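Glutamate--cysteine ligase GshA (Methylobacillus flagellatus KT, PDB 3K1T) probably acts as a ligase that joins glutamate to cysteine through the gamma-carboxylate. Local coordinates at residues Arg28-His31 with Trp32-Ser35; His211-Ala214 with Tyr215-Val219. One frame throughout, in Å; residues are numbered along the deposited sequence. Where two conformers were deposited one is given.

How the contacts relate
Contact 1 comes first along the chain, on helix 26-40. Contact 2 follows much later, on helix 210-226. Both lie in the part of the chain that resembles glutamate-cysteine ligases. Their centres are about 18 Å apart and their nearest atoms about 4 Å, without touching. The helices still meet: Trp32 of contact 1 reaches Glu221, Phe222 and Leu225 further along helix 210-226. Helix 398-421 is common to both, since Leu411 receives Trp32 and Phe33 from contact 1 and Val218 from contact 2. Three helices distant in sequence are thus packed together. Contact 1 also faces the second subunit, whereas contact 2 touches no other chain.

Contact 1 (Arg28-His31 with Trp32-Ser35)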
loop_
_atom_site.group_PDB
_atom_site.type_symbol
_atom_site.label_atom_id
_atom_site.label_comp_id
_atom_site.label_asym_id
_atom_site.label_seq_id
_atom_site.Cartn_x
_atom_site.Cartn_y
_atom_site.Cartn_z
ATOM N N ARG A 28 11.695 -11.248 -12.089
ATOM C CA ARG A 28 12.140 -12.479 -11.436
ATOM C C ARG A 28 12.352 -12.286 -9.948
ATOM O O ARG A 28 11.954 -13.151 -9.135
ATOM C CB ARG A 28 13.405 -13.063 -12.106
ATOM C CG ARG A 28 14.386 -13.762 -11.166
ATOM C CD ARG A 28 15.726 -14.114 -11.848
ATOM N NE ARG A 28 15.597 -15.370 -12.556
ATOM C CZ ARG A 28 15.116 -15.507 -13.786
ATOM N NH1 ARG A 28 14.759 -14.452 -14.509
ATOM N NH2 ARG A 28 15.027 -16.719 -14.313
ATOM N N ILE A 29 12.970 -11.178 -9.578
ATOM C CA ILE A 29 13.195 -10.826 -8.180
ATOM C C ILE A 29 11.881 -10.648 -7.407
ATOM O O ILE A 29 11.718 -11.196 -6.315
ATOM C CB ILE A 29 14.078 -9.572 -8.062
ATOM C CG1 ILE A 29 15.530 -9.895 -8.510
ATOM C CG2 ILE A 29 14.031 -8.932 -6.606
ATOM C CD1 ILE A 29 16.327 -8.632 -8.861
ATOM N N GLU A 30 10.947 -9.878 -7.960
ATOM C CA GLU A 30 9.690 -9.633 -7.274
ATOM C C GLU A 30 8.842 -10.932 -7.146
ATOM O O GLU A 30 8.226 -11.190 -6.094
ATOM C CB GLU A 30 8.916 -8.512 -7.955
ATOM C CG GLU A 30 9.672 -7.187 -7.923
ATOM C CD GLU A 30 9.943 -6.644 -6.524
ATOM O OE1 GLU A 30 9.288 -7.068 -5.539
ATOM O OE2 GLU A 30 10.843 -5.782 -6.407
ATOM N N HIS A 31 8.853 -11.756 -8.183
ATOM C CA HIS A 31 8.215 -13.067 -8.114
ATOM C C HIS A 31 8.865 -13.935 -7.040
ATOM O O HIS A 31 8.176 -14.577 -6.241
ATOM C CB HIS A 31 8.297 -13.786 -9.464
ATOM C CG HIS A 31 7.726 -15.155 -9.426
ATOM N ND1 HIS A 31 8.505 -16.281 -9.273
ATOM C CD2 HIS A 31 6.441 -15.577 -9.414
ATOM C CE1 HIS A 31 7.722 -17.346 -9.244
ATOM N NE2 HIS A 31 6.469 -16.950 -9.333
ATOM N N TRP A 32 10.200 -13.895 -6.957
ATOM C CA TRP A 32 10.902 -14.675 -5.929
ATOM C C TRP A 32 10.509 -14.206 -4.525
ATOM O O TRP A 32 10.202 -15.024 -3.655
ATOM C CB TRP A 32 12.414 -14.589 -6.162
ATOM C CG TRP A 32 13.244 -15.362 -5.176
ATOM C CD1 TRP A 32 13.614 -16.668 -5.273
ATOM C CD2 TRP A 32 13.830 -14.865 -3.971
ATOM N NE1 TRP A 32 14.383 -17.023 -4.212
ATOM C CE2 TRP A 32 14.532 -15.941 -3.382
ATOM C CE3 TRP A 32 13.826 -13.627 -3.327
ATOM C CZ2 TRP A 32 15.235 -15.812 -2.189
ATOM C CZ3 TRP A 32 14.545 -13.490 -2.164
ATOM C CH2 TRP A 32 15.242 -14.588 -1.597
ATOM N N PHE A 33 10.482 -12.897 -4.292
ATOM C CA PHE A 33 10.081 -12.406 -2.973
ATOM C C PHE A 33 8.664 -12.859 -2.638
ATOM O O PHE A 33 8.391 -13.307 -1.516
ATOM C CB PHE A 33 10.144 -10.874 -2.905
ATOM C CG PHE A 33 11.498 -10.309 -2.520
ATOM C CD1 PHE A 33 12.061 -10.593 -1.283
ATOM C CD2 PHE A 33 12.187 -9.470 -3.394
ATOM C CE1 PHE A 33 13.283 -10.070 -0.920
ATOM C CE2 PHE A 33 13.418 -8.917 -3.023
ATOM C CZ PHE A 33 13.954 -9.231 -1.781
ATOM N N ARG A 34 7.739 -12.744 -3.592
ATOM C CA ARG A 34 6.373 -13.223 -3.327
ATOM C C ARG A 34 6.341 -14.697 -2.923
ATOM O O ARG A 34 5.605 -15.037 -1.976
ATOM C CB ARG A 34 5.417 -12.967 -4.495
ATOM C CG ARG A 34 4.930 -11.517 -4.505
ATOM C CD ARG A 34 3.843 -11.329 -5.564
ATOM N NE ARG A 34 4.329 -11.223 -6.920
ATOM C CZ ARG A 34 4.633 -10.049 -7.498
ATOM N NH1 ARG A 34 4.518 -8.896 -6.834
ATOM N NH2 ARG A 34 5.049 -10.049 -8.723
ATOM N N SER A 35 7.126 -15.560 -3.592
ATOM C CA SER A 35 7.214 -16.950 -3.165
ATOM C C SER A 35 7.722 -17.057 -1.718
ATOM O O SER A 35 7.205 -17.870 -0.948
ATOM C CB SER A 35 8.119 -17.776 -4.080
ATOM O OG SER A 35 7.579 -17.733 -5.371
#
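One turn of helix 26-40 brings Ile29 beside Phe33 and His31 beside Ser35. The backbone bonds are regular: Phe33 N donates to Ile29 O at 2.9 Å and Arg34 N to Glu30 O at 3.0 Å. CG2 of Ile29 stands anti to its backbone N and lies 3.6 Å from Phe33 CE2. The two side chains run alongside each other, pointing the same way. Phe33 also receives Trp32 CZ3 over one ring face, 3.8 Å above the plane and toward the rim. Arg410 makes a cation-pi contact with Phe33 and, through NH1, a salt bridge to Glu30 OE1, while Glu30 OE2 is hydrogen-bonded to Tyr403 OH. Arg34 bends at chi3 (-78°), and its guanidinium has Glu30 O over the centre of one face. Ser35 OG sits over one face of the His31 imidazole, 3.9 Å from CE1. On the second subunit, Ala125 O takes a hydrogen bond from Arg34 NH1, and Asp94 O a weak one from His31 NE2. An alanine in place of His31 would probably leave that Asp94 carbonyl without this partner and Ser35 OG less covered. Spacings of four residues with i to i+4 bonding are those of an alpha helix, here with one side packed on helices 210-226 and 398-421 and another at the subunit interface.

Contact 2 (His211-Ala214 with Tyr215-Val219); sequences HFTA and YDRVV
Asp216 turns CG beside its own backbone N (chi1 -76°), and Arg217, in the one of its two conformers described here, does the same (chi1 -72°). Each side chain is thereby folded back over the preceding turn. The Asp216 carboxylate comes close to a carbonyl, with OD1 3.4 Å from Phe212 O. Both atoms are acceptors, so no bond joins them. Asp216 CB lies 3.4 Å from Thr213 O. In that conformer Arg217 lays its aliphatic part along the same carbonyl, CG being 3.5 Å from Thr213 O, and the chain then bends at chi3. The polar ends find partners beyond the turn: Asp216 OD1 is held by Asn234 ND2, and Arg217 NH2 forms a salt bridge with Glu422. These contacts follow one turn of the alpha helix 210-226. Asp216 N bonds to Phe212 O at 3.0 Å and at 167°. Arg217 N reaches Thr213 O at 3.1 Å, and Val218 N reaches Ala214 O. Val218 also rests CG2 3.6 Å from Ala214 O. Within the first segment, the His211 imidazole turns its edge to a Phe212 face, with His211 CD2 3.5 Å above its centre. A glycerol, probably from the crystallisation liquor, is hydrogen-bonded to His211 ND1. One Tyr215 face takes Val219 CG2, 3.4 Å above the plane and toward the rim. Tyr215 OH bonds to Leu233 O.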
loop_
_atom_site.group_PDB
_atom_site.type_symbol
_atom_site.label_atom_id
_atom_site.label_comp_id
_atom_site.label_asym_id
_atom_site.label_seq_id
_atom_site.Cartn_x
_atom_site.Cartn_y
_atom_site.Cartn_z
ATOM N N HIS A 211 21.291 -14.886 13.569
ATOM C CA HIS A 211 20.897 -13.782 12.676
ATOM C C HIS A 211 21.789 -13.731 11.404
ATOM O O HIS A 211 21.298 -13.581 10.290
ATOM C CB HIS A 211 20.975 -12.479 13.478
ATOM C CG HIS A 211 20.993 -11.228 12.661
ATOM N ND1 HIS A 211 19.843 -10.556 12.303
ATOM C CD2 HIS A 211 22.027 -10.479 12.205
ATOM C CE1 HIS A 211 20.173 -9.456 11.648
ATOM N NE2 HIS A 211 21.491 -9.390 11.568
ATOM N N PHE A 212 23.095 -13.884 11.590
ATOM C CA PHE A 212 24.074 -13.791 10.489
ATOM C C PHE A 212 24.022 -15.045 9.624
ATOM O O PHE A 212 24.133 -14.958 8.422
ATOM C CB PHE A 212 25.477 -13.527 11.043
ATOM C CG PHE A 212 25.536 -12.286 11.919
ATOM C CD1 PHE A 212 25.625 -11.031 11.366
ATOM C CD2 PHE A 212 25.349 -12.374 13.295
ATOM C CE1 PHE A 212 25.648 -9.863 12.168
ATOM C CE2 PHE A 212 25.347 -11.204 14.107
ATOM C CZ PHE A 212 25.517 -9.949 13.511
ATOM N N THR A 213 23.819 -16.203 10.243
ATOM C CA THR A 213 23.643 -17.463 9.533
ATOM C C THR A 213 22.377 -17.432 8.667
ATOM O O THR A 213 22.357 -17.918 7.539
ATOM C CB THR A 213 23.567 -18.651 10.536
ATOM O OG1 THR A 213 24.742 -18.659 11.361
ATOM C CG2 THR A 213 23.452 -19.981 9.806
ATOM N N ALA A 214 21.302 -16.859 9.205
ATOM C CA ALA A 214 20.041 -16.808 8.470
ATOM C C ALA A 214 20.198 -15.914 7.219
ATOM O O ALA A 214 19.745 -16.276 6.145
ATOM C CB ALA A 214 18.853 -16.311 9.371
ATOM N N TYR A 215 20.893 -14.788 7.355
ATOM C CA TYR A 215 21.150 -13.913 6.215
ATOM C C TYR A 215 22.076 -14.607 5.182
ATOM O O TYR A 215 21.804 -14.556 3.994
ATOM C CB TYR A 215 21.684 -12.553 6.666
ATOM C CG TYR A 215 21.831 -11.578 5.516
ATOM C CD1 TYR A 215 20.709 -11.101 4.841
ATOM C CD2 TYR A 215 23.078 -11.147 5.099
ATOM C CE1 TYR A 215 20.830 -10.215 3.773
ATOM C CE2 TYR A 215 23.220 -10.258 4.025
ATOM C CZ TYR A 215 22.087 -9.784 3.375
ATOM O OH TYR A 215 22.219 -8.924 2.302
ATOM N N ASP A 216 23.105 -15.335 5.636
ATOM C CA ASP A 216 23.886 -16.169 4.735
ATOM C C ASP A 216 23.019 -17.086 3.880
ATOM O O ASP A 216 23.211 -17.177 2.669
ATOM C CB ASP A 216 24.875 -17.082 5.488
ATOM C CG ASP A 216 26.099 -16.377 6.022
ATOM O OD1 ASP A 216 26.322 -15.176 5.777
ATOM O OD2 ASP A 216 26.915 -17.104 6.680
ATOM N N ARG A 217 22.078 -17.788 4.502
ATOM C CA ARG A 217 21.195 -18.709 3.790
ATOM C C ARG A 217 20.340 -17.978 2.747
ATOM O O ARG A 217 20.161 -18.460 1.659
ATOM C CB ARG A 217 20.259 -19.431 4.768
ATOM C CG ARG A 217 20.975 -20.476 5.623
ATOM C CD ARG A 217 20.200 -20.732 6.922
ATOM N NE ARG A 217 18.862 -21.301 6.700
ATOM C CZ ARG A 217 17.862 -21.226 7.587
ATOM N NH1 ARG A 217 18.038 -20.572 8.736
ATOM N NH2 ARG A 217 16.679 -21.777 7.312
ATOM N N VAL A 218 19.797 -16.816 3.105
ATOM C CA VAL A 218 19.015 -16.015 2.134
ATOM C C VAL A 218 19.889 -15.592 0.930
ATOM O O VAL A 218 19.496 -15.753 -0.238
ATOM C CB VAL A 218 18.375 -14.771 2.798
ATOM C CG1 VAL A 218 17.875 -13.741 1.728
ATOM C CG2 VAL A 218 17.208 -15.200 3.752
ATOM N N VAL A 219 21.076 -15.074 1.200
ATOM C CA VAL A 219 21.982 -14.624 0.138
ATOM C C VAL A 219 22.461 -15.799 -0.734
ATOM O O VAL A 219 22.615 -15.642 -1.942
ATOM C CB VAL A 219 23.177 -13.833 0.707
ATOM C CG1 VAL A 219 24.249 -13.549 -0.379
ATOM C CG2 VAL A 219 22.669 -12.489 1.349
#